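Local atomic coordinates of BauA (Acinetobacter baumannii, PDB entry 6H7F), a protein that probably takes up ferric acinetobactin across the outer membrane as a TonB-dependent siderophore receptor. Residues A[95-100]-A[220-225]; A[278-283]-A[316-321]; A[125-130]-A[341-346]. All coordinates share one frame; numbering follows the deposited sequence.

Contact 1: residues A[95-100]-A[220-225]; sequences GASGGW and QSKESR. With FV8 ((4~{S},5~{R})-2-[2,3-bis(oxidanyl)phenyl]-~{N}-[2-(1~{H}-imidazol-4-yl)ethyl]-5-methyl-~{N}-oxidanyl-4,5-dihydro-1,3-oxazole-4-carboxamide), chain E.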
loop_
_atom_site.group_PDB
_atom_site.type_symbol
_atom_site.label_atom_id
_atom_site.label_comp_id
_atom_site.label_asym_id
_atom_site.label_seq_id
_atom_site.Cartn_x
_atom_site.Cartn_y
_atom_site.Cartn_z
ATOM N N GLY A 95 -6.480 -20.428 -2.368
ATOM C CA GLY A 95 -6.479 -19.004 -2.738
ATOM C C GLY A 95 -5.243 -18.592 -3.526
ATOM O O GLY A 95 -4.935 -17.415 -3.618
ATOM N N ALA A 96 -4.543 -19.563 -4.125
ATOM C CA ALA A 96 -3.353 -19.256 -4.916
ATOM C C ALA A 96 -3.769 -18.596 -6.240
ATOM O O ALA A 96 -4.846 -18.859 -6.758
ATOM C CB ALA A 96 -2.544 -20.511 -5.154
ATOM N N SER A 97 -2.879 -17.752 -6.777
ATOM C CA SER A 97 -3.046 -17.118 -8.069
ATOM C C SER A 97 -2.309 -17.922 -9.154
ATOM O O SER A 97 -1.099 -18.209 -9.039
ATOM C CB SER A 97 -2.554 -15.684 -8.023
ATOM O OG SER A 97 -2.278 -15.200 -9.322
ATOM N N GLY A 98 -3.026 -18.220 -10.242
ATOM C CA GLY A 98 -2.402 -18.762 -11.456
ATOM C C GLY A 98 -1.967 -20.212 -11.278
ATOM O O GLY A 98 -0.952 -20.639 -11.806
ATOM N N GLY A 99 -2.763 -20.980 -10.534
ATOM C CA GLY A 99 -2.612 -22.440 -10.476
ATOM C C GLY A 99 -2.976 -23.088 -11.804
ATOM O O GLY A 99 -3.496 -22.425 -12.695
ATOM N N TRP A 100 -2.691 -24.390 -11.934
ATOM C CA TRP A 100 -3.018 -25.121 -13.146
ATOM C C TRP A 100 -4.511 -25.507 -13.150
ATOM O O TRP A 100 -5.020 -25.950 -14.170
ATOM C CB TRP A 100 -2.102 -26.341 -13.333
ATOM C CG TRP A 100 -1.987 -27.204 -12.124
ATOM C CD1 TRP A 100 -1.076 -27.084 -11.116
ATOM C CD2 TRP A 100 -2.821 -28.317 -11.781
ATOM N NE1 TRP A 100 -1.273 -28.057 -10.180
ATOM C CE2 TRP A 100 -2.353 -28.814 -10.544
ATOM C CE3 TRP A 100 -3.925 -28.927 -12.378
ATOM C CZ2 TRP A 100 -2.937 -29.911 -9.909
ATOM C CZ3 TRP A 100 -4.521 -29.998 -11.738
ATOM C CH2 TRP A 100 -4.037 -30.474 -10.519
ATOM N N GLN A 220 4.389 -13.910 -13.608
ATOM C CA GLN A 220 3.210 -14.625 -13.975
ATOM C C GLN A 220 2.366 -13.741 -14.904
ATOM O O GLN A 220 2.104 -12.574 -14.584
ATOM C CB GLN A 220 2.436 -14.994 -12.714
ATOM C CG GLN A 220 1.205 -15.849 -12.972
ATOM C CD GLN A 220 0.538 -16.237 -11.675
ATOM O OE1 GLN A 220 -0.280 -15.481 -11.135
ATOM N NE2 GLN A 220 0.900 -17.410 -11.159
ATOM N N SER A 221 1.945 -14.294 -16.049
ATOM C CA SER A 221 0.957 -13.628 -16.888
ATOM C C SER A 221 -0.234 -14.556 -17.139
ATOM O O SER A 221 -0.095 -15.768 -17.143
ATOM C CB SER A 221 1.571 -13.146 -18.175
ATOM O OG SER A 221 2.108 -14.235 -18.880
ATOM N N LYS A 222 -1.402 -13.950 -17.345
ATOM C CA LYS A 222 -2.655 -14.661 -17.517
ATOM C C LYS A 222 -3.342 -14.196 -18.801
ATOM O O LYS A 222 -3.607 -13.011 -18.969
ATOM C CB LYS A 222 -3.585 -14.395 -16.336
ATOM C CG LYS A 222 -3.143 -15.026 -15.030
ATOM C CD LYS A 222 -4.020 -14.622 -13.881
ATOM C CE LYS A 222 -3.475 -15.075 -12.551
ATOM N NZ LYS A 222 -4.285 -14.534 -11.436
ATOM N N GLU A 223 -3.630 -15.158 -19.681
ATOM C CA GLU A 223 -4.432 -14.969 -20.871
ATOM C C GLU A 223 -5.719 -15.801 -20.753
ATOM O O GLU A 223 -5.704 -16.982 -20.375
ATOM C CB GLU A 223 -3.617 -15.361 -22.103
ATOM C CG GLU A 223 -4.365 -15.172 -23.413
ATOM C CD GLU A 223 -3.562 -15.540 -24.648
ATOM O OE1 GLU A 223 -2.570 -16.303 -24.516
ATOM O OE2 GLU A 223 -3.921 -15.060 -25.735
ATOM N N SER A 224 -6.843 -15.153 -21.043
ATOM C CA SER A 224 -8.135 -15.790 -21.086
ATOM C C SER A 224 -8.878 -15.315 -22.334
ATOM O O SER A 224 -8.791 -14.133 -22.695
ATOM C CB SER A 224 -8.925 -15.496 -19.845
ATOM O OG SER A 224 -8.294 -16.034 -18.711
ATOM N N ARG A 225 -9.622 -16.235 -22.959
ATOM C CA ARG A 225 -10.454 -15.947 -24.127
ATOM C C ARG A 225 -11.750 -16.750 -23.995
ATOM O O ARG A 225 -11.714 -17.921 -23.638
ATOM C CB ARG A 225 -9.705 -16.296 -25.421
ATOM C CG ARG A 225 -10.271 -15.641 -26.677
ATOM C CD ARG A 225 -9.623 -16.088 -27.995
ATOM N NE ARG A 225 -9.478 -17.541 -28.163
ATOM C CZ ARG A 225 -10.483 -18.430 -28.229
ATOM N NH1 ARG A 225 -11.745 -18.032 -28.312
ATOM N NH2 ARG A 225 -10.212 -19.719 -28.200
HETATM C CAJ FV8 E . -3.589 -34.738 -14.660
HETATM N NAN FV8 E . -3.120 -35.902 -15.093
HETATM C CAI FV8 E . -1.891 -36.086 -14.511
HETATM N NAO FV8 E . -1.588 -35.025 -13.690
HETATM C CAT FV8 E . -2.655 -34.224 -13.799
HETATM C CAK FV8 E . -2.836 -32.901 -13.083
HETATM C CAL FV8 E . -1.890 -31.839 -13.667
HETATM N NAY FV8 E . -0.514 -32.284 -13.471
HETATM O OAE FV8 E . -0.231 -33.059 -12.378
HETATM C C FV8 E . 0.463 -31.934 -14.282
HETATM O O FV8 E . 0.258 -31.198 -15.287
HETATM C CA FV8 E . 1.702 -32.537 -13.938
HETATM N N FV8 E . 1.562 -34.028 -13.976
HETATM C CB FV8 E . 2.809 -32.265 -14.937
HETATM C CG2 FV8 E . 4.096 -31.732 -14.260
HETATM O OG1 FV8 E . 3.160 -33.540 -15.487
HETATM C CAR FV8 E . 2.453 -34.523 -14.860
HETATM C CAV FV8 E . 2.559 -35.824 -15.224
HETATM C CAH FV8 E . 3.441 -36.172 -16.253
HETATM C CAF FV8 E . 3.574 -37.508 -16.670
HETATM C CAG FV8 E . 2.794 -38.518 -16.076
HETATM C CAS FV8 E . 1.899 -38.166 -15.062
HETATM O OAC FV8 E . 1.105 -39.076 -14.420
HETATM C CAU FV8 E . 1.789 -36.826 -14.670
HETATM O OAD FV8 E . 0.937 -36.506 -13.681
HETATM O O HOH W 1 -5.573 -17.224 -10.408
#

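Contact 2: residues A[278-283]-A[316-321]; sequences PDWGSV and KYNGAS. With FV8 ((4~{S},5~{R})-2-[2,3-bis(oxidanyl)phenyl]-~{N}-[2-(1~{H}-imidazol-4-yl)ethyl]-5-methyl-~{N}-oxidanyl-4,5-dihydro-1,3-oxazole-4-carboxamide), chain E; EDO (1,2-ethanediol), chain T.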
loop_
_atom_site.group_PDB
_atom_site.type_symbol
_atom_site.label_atom_id
_atom_site.label_comp_id
_atom_site.label_asym_id
_atom_site.label_seq_id
_atom_site.Cartn_x
_atom_site.Cartn_y
_atom_site.Cartn_z
ATOM N N PRO A 278 9.075 -22.455 -11.682
ATOM C CA PRO A 278 9.845 -21.874 -12.781
ATOM C C PRO A 278 9.135 -20.719 -13.495
ATOM O O PRO A 278 7.954 -20.810 -13.789
ATOM C CB PRO A 278 10.008 -23.054 -13.745
ATOM C CG PRO A 278 9.990 -24.276 -12.841
ATOM C CD PRO A 278 9.027 -23.923 -11.729
ATOM N N ASP A 279 9.892 -19.658 -13.785
ATOM C CA ASP A 279 9.370 -18.458 -14.428
ATOM C C ASP A 279 9.013 -18.787 -15.887
ATOM O O ASP A 279 8.072 -18.230 -16.420
ATOM C CB ASP A 279 10.314 -17.255 -14.251
ATOM C CG ASP A 279 11.780 -17.475 -14.633
ATOM O OD1 ASP A 279 12.082 -18.466 -15.377
ATOM O OD2 ASP A 279 12.627 -16.635 -14.206
ATOM N N TRP A 280 9.691 -19.781 -16.474
ATOM C CA TRP A 280 9.421 -20.225 -17.846
ATOM C C TRP A 280 8.263 -21.246 -17.906
ATOM O O TRP A 280 7.852 -21.661 -18.986
ATOM C CB TRP A 280 10.690 -20.812 -18.466
ATOM C CG TRP A 280 11.371 -21.868 -17.651
ATOM C CD1 TRP A 280 12.538 -21.736 -16.965
ATOM C CD2 TRP A 280 10.988 -23.252 -17.518
ATOM N NE1 TRP A 280 12.893 -22.924 -16.385
ATOM C CE2 TRP A 280 11.964 -23.876 -16.711
ATOM C CE3 TRP A 280 9.921 -24.022 -17.994
ATOM C CZ2 TRP A 280 11.889 -25.222 -16.352
ATOM C CZ3 TRP A 280 9.843 -25.352 -17.635
ATOM C CH2 TRP A 280 10.813 -25.941 -16.823
ATOM N N GLY A 281 7.787 -21.706 -16.750
ATOM C CA GLY A 281 6.738 -22.732 -16.709
ATOM C C GLY A 281 5.416 -22.182 -17.206
ATOM O O GLY A 281 5.111 -20.996 -17.027
ATOM N N SER A 282 4.617 -23.030 -17.855
ATOM C CA SER A 282 3.319 -22.574 -18.346
ATOM C C SER A 282 2.314 -23.725 -18.402
ATOM O O SER A 282 2.672 -24.893 -18.491
ATOM C CB SER A 282 3.449 -21.895 -19.685
ATOM O OG SER A 282 3.825 -22.824 -20.674
ATOM N N VAL A 283 1.044 -23.345 -18.322
ATOM C CA VAL A 283 -0.062 -24.216 -18.537
ATOM C C VAL A 283 -1.029 -23.550 -19.517
ATOM O O VAL A 283 -1.177 -22.332 -19.539
ATOM C CB VAL A 283 -0.756 -24.540 -17.209
ATOM C CG1 VAL A 283 -1.437 -23.319 -16.626
ATOM C CG2 VAL A 283 -1.732 -25.682 -17.360
ATOM N N LYS A 316 -2.085 -28.682 -21.668
ATOM C CA LYS A 316 -0.621 -28.748 -21.822
ATOM C C LYS A 316 0.051 -28.037 -20.646
ATOM O O LYS A 316 -0.330 -26.913 -20.290
ATOM C CB LYS A 316 -0.195 -28.106 -23.141
ATOM C CG LYS A 316 -0.626 -28.851 -24.399
ATOM C CD LYS A 316 -0.499 -27.997 -25.664
ATOM C CE LYS A 316 -0.382 -28.796 -26.942
ATOM N NZ LYS A 316 -1.444 -29.822 -27.043
ATOM N N TYR A 317 1.053 -28.697 -20.063
ATOM C CA TYR A 317 1.796 -28.167 -18.924
ATOM C C TYR A 317 3.280 -28.465 -19.113
ATOM O O TYR A 317 3.673 -29.611 -19.360
ATOM C CB TYR A 317 1.289 -28.765 -17.608
ATOM C CG TYR A 317 2.008 -28.288 -16.364
ATOM C CD1 TYR A 317 3.281 -28.726 -16.045
ATOM C CD2 TYR A 317 1.386 -27.446 -15.469
ATOM C CE1 TYR A 317 3.929 -28.307 -14.888
ATOM C CE2 TYR A 317 2.013 -27.017 -14.309
ATOM C CZ TYR A 317 3.293 -27.446 -14.009
ATOM O OH TYR A 317 3.898 -27.015 -12.847
ATOM N N ASN A 318 4.090 -27.411 -19.001
ATOM C CA ASN A 318 5.547 -27.507 -19.018
ATOM C C ASN A 318 6.090 -26.731 -17.809
ATOM O O ASN A 318 5.962 -25.513 -17.754
ATOM C CB ASN A 318 6.093 -26.991 -20.354
ATOM C CG ASN A 318 7.560 -27.308 -20.591
ATOM O OD1 ASN A 318 8.185 -28.069 -19.843
ATOM N ND2 ASN A 318 8.109 -26.756 -21.664
ATOM N N GLY A 319 6.661 -27.445 -16.830
ATOM C CA GLY A 319 7.158 -26.791 -15.600
ATOM C C GLY A 319 7.614 -27.770 -14.535
ATOM O O GLY A 319 8.122 -28.841 -14.831
ATOM N N ALA A 320 7.453 -27.372 -13.275
ATOM C CA ALA A 320 7.813 -28.213 -12.127
ATOM C C ALA A 320 6.704 -29.238 -11.874
ATOM O O ALA A 320 5.511 -28.886 -11.963
ATOM C CB ALA A 320 8.016 -27.348 -10.911
ATOM N N SER A 321 7.098 -30.480 -11.544
ATOM C CA SER A 321 6.178 -31.439 -10.923
ATOM C C SER A 321 6.052 -31.116 -9.439
ATOM O O SER A 321 4.964 -31.184 -8.915
ATOM C CB SER A 321 6.575 -32.902 -11.128
ATOM O OG SER A 321 7.964 -33.080 -10.987
HETATM C CAJ FV8 E . -3.589 -34.738 -14.660
HETATM N NAN FV8 E . -3.120 -35.902 -15.093
HETATM C CAI FV8 E . -1.891 -36.086 -14.511
HETATM N NAO FV8 E . -1.588 -35.025 -13.690
HETATM C CAT FV8 E . -2.655 -34.224 -13.799
HETATM C CAK FV8 E . -2.836 -32.901 -13.083
HETATM C CAL FV8 E . -1.890 -31.839 -13.667
HETATM N NAY FV8 E . -0.514 -32.284 -13.471
HETATM O OAE FV8 E . -0.231 -33.059 -12.378
HETATM C C FV8 E . 0.463 -31.934 -14.282
HETATM O O FV8 E . 0.258 -31.198 -15.287
HETATM C CA FV8 E . 1.702 -32.537 -13.938
HETATM N N FV8 E . 1.562 -34.028 -13.976
HETATM C CB FV8 E . 2.809 -32.265 -14.937
HETATM C CG2 FV8 E . 4.096 -31.732 -14.260
HETATM O OG1 FV8 E . 3.160 -33.540 -15.487
HETATM C CAR FV8 E . 2.453 -34.523 -14.860
HETATM C CAV FV8 E . 2.559 -35.824 -15.224
HETATM C CAH FV8 E . 3.441 -36.172 -16.253
HETATM C CAF FV8 E . 3.574 -37.508 -16.670
HETATM C CAG FV8 E . 2.794 -38.518 -16.076
HETATM C CAS FV8 E . 1.899 -38.166 -15.062
HETATM O OAC FV8 E . 1.105 -39.076 -14.420
HETATM C CAU FV8 E . 1.789 -36.826 -14.670
HETATM O OAD FV8 E . 0.937 -36.506 -13.681
HETATM C C1 EDO T . 1.809 -25.075 -22.440
HETATM O O1 EDO T . 1.822 -23.657 -22.230
HETATM C C2 EDO T . 3.225 -25.629 -22.428
HETATM O O2 EDO T . 3.780 -25.585 -23.745
#

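Contact 3: residues A[125-130]-A[341-346]; sequences TPFYRT and FDVDKK. With FV8 ((4~{S},5~{R})-2-[2,3-bis(oxidanyl)phenyl]-~{N}-[2-(1~{H}-imidazol-4-yl)ethyl]-5-methyl-~{N}-oxidanyl-4,5-dihydro-1,3-oxazole-4-carboxamide), chain E.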
loop_
_atom_site.group_PDB
_atom_site.type_symbol
_atom_site.label_atom_id
_atom_site.label_comp_id
_atom_site.label_asym_id
_atom_site.label_seq_id
_atom_site.Cartn_x
_atom_site.Cartn_y
_atom_site.Cartn_z
ATOM N N THR A 125 -18.546 -28.289 -19.217
ATOM C CA THR A 125 -17.836 -27.097 -18.739
ATOM C C THR A 125 -16.328 -27.252 -18.960
ATOM O O THR A 125 -15.819 -28.353 -19.159
ATOM C CB THR A 125 -18.157 -26.857 -17.261
ATOM O OG1 THR A 125 -18.151 -28.132 -16.628
ATOM C CG2 THR A 125 -19.499 -26.207 -17.030
ATOM N N PRO A 126 -15.554 -26.149 -18.957
ATOM C CA PRO A 126 -14.093 -26.248 -19.002
ATOM C C PRO A 126 -13.522 -27.176 -17.911
ATOM O O PRO A 126 -14.093 -27.285 -16.804
ATOM C CB PRO A 126 -13.639 -24.794 -18.803
ATOM C CG PRO A 126 -14.801 -23.976 -19.357
ATOM C CD PRO A 126 -16.032 -24.758 -18.949
ATOM N N PHE A 127 -12.411 -27.847 -18.232
ATOM C CA PHE A 127 -11.910 -28.956 -17.432
ATOM C C PHE A 127 -11.427 -28.464 -16.053
ATOM O O PHE A 127 -11.741 -29.086 -15.034
ATOM C CB PHE A 127 -10.801 -29.683 -18.187
ATOM C CG PHE A 127 -10.523 -31.087 -17.714
ATOM C CD1 PHE A 127 -11.401 -32.125 -17.995
ATOM C CD2 PHE A 127 -9.368 -31.374 -17.009
ATOM C CE1 PHE A 127 -11.131 -33.415 -17.565
ATOM C CE2 PHE A 127 -9.098 -32.667 -16.589
ATOM C CZ PHE A 127 -9.975 -33.687 -16.875
ATOM N N TYR A 128 -10.659 -27.361 -16.031
ATOM C CA TYR A 128 -9.834 -26.990 -14.865
ATOM C C TYR A 128 -10.124 -25.549 -14.373
ATOM O O TYR A 128 -9.995 -25.273 -13.180
ATOM C CB TYR A 128 -8.345 -27.165 -15.177
ATOM C CG TYR A 128 -7.803 -28.562 -14.969
ATOM C CD1 TYR A 128 -8.371 -29.440 -14.062
ATOM C CD2 TYR A 128 -6.712 -29.006 -15.694
ATOM C CE1 TYR A 128 -7.871 -30.720 -13.878
ATOM C CE2 TYR A 128 -6.192 -30.279 -15.515
ATOM C CZ TYR A 128 -6.774 -31.139 -14.604
ATOM O OH TYR A 128 -6.271 -32.395 -14.434
ATOM N N ARG A 129 -10.476 -24.626 -15.271
ATOM C CA ARG A 129 -10.803 -23.249 -14.866
ATOM C C ARG A 129 -11.819 -22.652 -15.843
ATOM O O ARG A 129 -11.684 -22.795 -17.055
ATOM C CB ARG A 129 -9.550 -22.364 -14.809
ATOM C CG ARG A 129 -9.833 -20.887 -14.525
ATOM C CD ARG A 129 -8.735 -20.187 -13.722
ATOM N NE ARG A 129 -7.438 -20.389 -14.330
ATOM C CZ ARG A 129 -6.384 -20.947 -13.735
ATOM N NH1 ARG A 129 -6.355 -21.109 -12.417
ATOM N NH2 ARG A 129 -5.343 -21.290 -14.472
ATOM N N THR A 130 -12.790 -21.924 -15.285
ATOM C CA THR A 130 -13.896 -21.375 -16.035
ATOM C C THR A 130 -14.051 -19.888 -15.704
ATOM O O THR A 130 -14.336 -19.523 -14.557
ATOM C CB THR A 130 -15.208 -22.112 -15.712
ATOM O OG1 THR A 130 -15.026 -23.500 -15.995
ATOM C CG2 THR A 130 -16.383 -21.571 -16.503
ATOM N N PHE A 341 -2.752 -33.804 -22.390
ATOM C CA PHE A 341 -3.804 -34.742 -22.573
ATOM C C PHE A 341 -4.931 -34.089 -23.365
ATOM O O PHE A 341 -5.137 -32.870 -23.296
ATOM C CB PHE A 341 -4.232 -35.369 -21.242
ATOM C CG PHE A 341 -4.856 -34.448 -20.225
ATOM C CD1 PHE A 341 -6.190 -34.094 -20.305
ATOM C CD2 PHE A 341 -4.131 -34.016 -19.125
ATOM C CE1 PHE A 341 -6.771 -33.281 -19.335
ATOM C CE2 PHE A 341 -4.714 -33.211 -18.153
ATOM C CZ PHE A 341 -6.034 -32.845 -18.256
ATOM N N ASP A 342 -5.577 -34.930 -24.183
ATOM C CA ASP A 342 -6.730 -34.576 -25.026
ATOM C C ASP A 342 -7.882 -35.483 -24.631
ATOM O O ASP A 342 -7.702 -36.697 -24.526
ATOM C CB ASP A 342 -6.437 -34.759 -26.521
ATOM C CG ASP A 342 -5.235 -33.962 -27.003
ATOM O OD1 ASP A 342 -5.109 -32.795 -26.588
ATOM O OD2 ASP A 342 -4.432 -34.518 -27.780
ATOM N N VAL A 343 -9.043 -34.890 -24.371
ATOM C CA VAL A 343 -10.168 -35.662 -23.959
ATOM C C VAL A 343 -11.396 -35.193 -24.748
ATOM O O VAL A 343 -11.596 -34.008 -24.947
ATOM C CB VAL A 343 -10.343 -35.651 -22.424
ATOM C CG1 VAL A 343 -10.006 -34.322 -21.807
ATOM C CG2 VAL A 343 -11.725 -36.118 -21.990
ATOM N N ASP A 344 -12.112 -36.179 -25.314
ATOM C CA ASP A 344 -13.386 -35.997 -26.037
ATOM C C ASP A 344 -14.514 -36.574 -25.183
ATOM O O ASP A 344 -14.494 -37.768 -24.821
ATOM C CB ASP A 344 -13.397 -36.706 -27.399
ATOM C CG ASP A 344 -12.547 -36.044 -28.469
ATOM O OD1 ASP A 344 -12.597 -34.805 -28.568
ATOM O OD2 ASP A 344 -11.834 -36.778 -29.198
ATOM N N LYS A 345 -15.512 -35.740 -24.911
ATOM C CA LYS A 345 -16.561 -36.051 -23.965
ATOM C C LYS A 345 -17.917 -36.004 -24.679
ATOM O O LYS A 345 -18.156 -35.124 -25.514
ATOM C CB LYS A 345 -16.527 -35.056 -22.793
ATOM C CG LYS A 345 -15.329 -35.195 -21.863
ATOM C CD LYS A 345 -15.004 -33.947 -21.052
ATOM C CE LYS A 345 -14.054 -33.021 -21.772
ATOM N NZ LYS A 345 -14.269 -31.609 -21.375
ATOM N N LYS A 346 -18.820 -36.909 -24.281
ATOM C CA LYS A 346 -20.233 -36.847 -24.664
ATOM C C LYS A 346 -21.090 -37.138 -23.433
ATOM O O LYS A 346 -20.729 -37.965 -22.605
ATOM C CB LYS A 346 -20.582 -37.895 -25.725
ATOM C CG LYS A 346 -19.911 -37.758 -27.084
ATOM C CD LYS A 346 -20.094 -39.024 -27.929
ATOM C CE LYS A 346 -19.752 -38.837 -29.392
ATOM N NZ LYS A 346 -18.328 -38.467 -29.569
HETATM C CAJ FV8 E . -3.589 -34.738 -14.660
HETATM N NAN FV8 E . -3.120 -35.902 -15.093
HETATM C CAI FV8 E . -1.891 -36.086 -14.511
HETATM N NAO FV8 E . -1.588 -35.025 -13.690
HETATM C CAT FV8 E . -2.655 -34.224 -13.799
HETATM C CAK FV8 E . -2.836 -32.901 -13.083
HETATM C CAL FV8 E . -1.890 -31.839 -13.667
HETATM N NAY FV8 E . -0.514 -32.284 -13.471
HETATM O OAE FV8 E . -0.231 -33.059 -12.378
HETATM C C FV8 E . 0.463 -31.934 -14.282
HETATM O O FV8 E . 0.258 -31.198 -15.287
HETATM C CA FV8 E . 1.702 -32.537 -13.938
HETATM N N FV8 E . 1.562 -34.028 -13.976
HETATM C CB FV8 E . 2.809 -32.265 -14.937
HETATM C CG2 FV8 E . 4.096 -31.732 -14.260
HETATM O OG1 FV8 E . 3.160 -33.540 -15.487
HETATM C CAR FV8 E . 2.453 -34.523 -14.860
HETATM C CAV FV8 E . 2.559 -35.824 -15.224
HETATM C CAH FV8 E . 3.441 -36.172 -16.253
HETATM C CAF FV8 E . 3.574 -37.508 -16.670
HETATM C CAG FV8 E . 2.794 -38.518 -16.076
HETATM C CAS FV8 E . 1.899 -38.166 -15.062
HETATM O OAC FV8 E . 1.105 -39.076 -14.420
HETATM C CAU FV8 E . 1.789 -36.826 -14.670
HETATM O OAD FV8 E . 0.937 -36.506 -13.681
HETATM O O HOH W 2 -14.864 -30.984 -18.571
#

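Contact 1: residues A[95-100]-A[220-225]
Two side chains of 220-225 grip the hydroxyl of Ser97. Its OG donates to Gln220 OE1 at 2.7 Å, lying in the plane of that side-chain carbonyl, and accepts from Lys222 NZ at 3.0 Å. Gln220 takes hold of the same residue a second time, NE2 giving a hydrogen to Ser97 O at 3.0 Å. That donor stands about 45° above the peptide carbonyl plane, whereas the acceptor lies close to the amide's own plane. With both ends of the amide engaged by Ser97, and NE2 also bonded to Gly253 O, the flip of the amide is fixed. Gln220 reaches the loop because CG lies anti to the backbone N (chi1 -176°) and the chain runs out straight. Lys222 is likewise stretched, bringing CE alongside Gly98 N at 3.9 Å. A water accepts from Gly98 N at 2.7 Å and from Lys222 NZ, adding a bridge from the ammonium group to the loop backbone. The arrangement is a plug-to-wall contact of a TonB-dependent receptor: a loop of the plug domain is tied to the start of barrel strand 221-234. Gly98 CA packs 3.6 Å from Gln220 NE2, leaving little room on that side of the glycine. Farther along the loop, the Trp100 ring lays one face against the ethyl linker of the ligand, CZ3 lying 3.6 Å from CAK.

Contact 2: residues A[278-283]-A[316-321]
The segments pair antiparallel, with Ser282 and Asn318 as the hydrogen-bonded pair: Ser282 N donates to Asn318 O at 2.8 Å and Asn318 N to Ser282 O at 2.9 Å. Val283 and Tyr317 form the next, non-hydrogen-bonded pair. A type I turn from Pro278 to Gly281 leads into the first strand, and the second turns a corner at Gly319, where the chain passes 4.2 Å from Gly281, CA to CA. Beyond the paired backbones, Pro278 CD meets Ala320 CB at 3.7 Å, while Pro278 CB covers one face of the Trp280 ring. The indole brings CZ3 to 3.7 Å from Gly319 CA and crosses the Asn318 side chain at about a right angle. On the face of the strands that carries Val283 and Tyr317, Val283 CB rests 4.0 Å from Tyr317 CD2. Tyr317 OH donates on a lone pair of Ala320 O at 2.6 Å, fixing the phenol across the corner. One face of the same ring is covered by the ligand, CE1 reaching its methyl CG2 at 3.5 Å. This is the loop-side end of the barrel hairpin 282-297/302-318, flanked by strand 238-252 beside Val283 and by strand 331-358, whose Gln338 bonds Asn318 OD1.

Contact 3: residues A[125-130]-A[341-346]
Phe127 and Phe341 meet as an offset edge-to-face pair, the edge of Phe341 directed at the face of Phe127, with ring centroids 5.3 Å apart and planes at 65°. The protruding CZ of Phe341 comes to 3.5 Å from Phe127 CE2 and 3.8 Å from Tyr128 CE2, filling the notch between these two plug rings. Phe127 CD2 in turn sits 3.4 Å above the centre of the Tyr128 ring, so the two neighbours are themselves packed edge on face. With CG anti to the backbone N (chi1 -160°), Phe127 reaches out from the plug loop toward the barrel wall. There Phe341, Val343 and Lys345 form a row on one side of strand 331-358. Val343 CG1 approaches Phe127 CE1 more loosely, at 4.5 Å. Lys345 closes the far end, its NZ linked to Thr125 O by a water 2.9 Å from each, and held also by Ser311 and Thr313. On the opposite flank Tyr128 OH lies 3.6 Å from the ligand's imidazole carbon CAJ, and Phe341 CE2 lies 4.0 Å from it. Aromatic rings thus join plug to barrel beside the ligand, while farther along the strand a buried ammonium group reaches the plug through a single bridging water.

Overall arrangement
All three contacts touch the same bound siderophore-type ligand. Contact 1 closes before contact 2 opens along the chain, contacts 1 and 3 interleave, and contact 2 falls wholly between the two segments of contact 3. Contacts 1 and 3 fasten neighbouring plug loops to strands 221-234 and 331-358; contact 2 lies within the barrel wall, on strands between these. Their centres are about 12 Å (1 and 2), 17 Å (1 and 3) and 19 Å (2 and 3) apart. Trp100 packs on Val283 and Tyr317, and Gly99 O accepts a hydrogen bond from Arg129 NH2, tying contacts 1 and 3 together. Plug and barrel therefore build the ligand pocket jointly, consistent with TonB-dependent uptake.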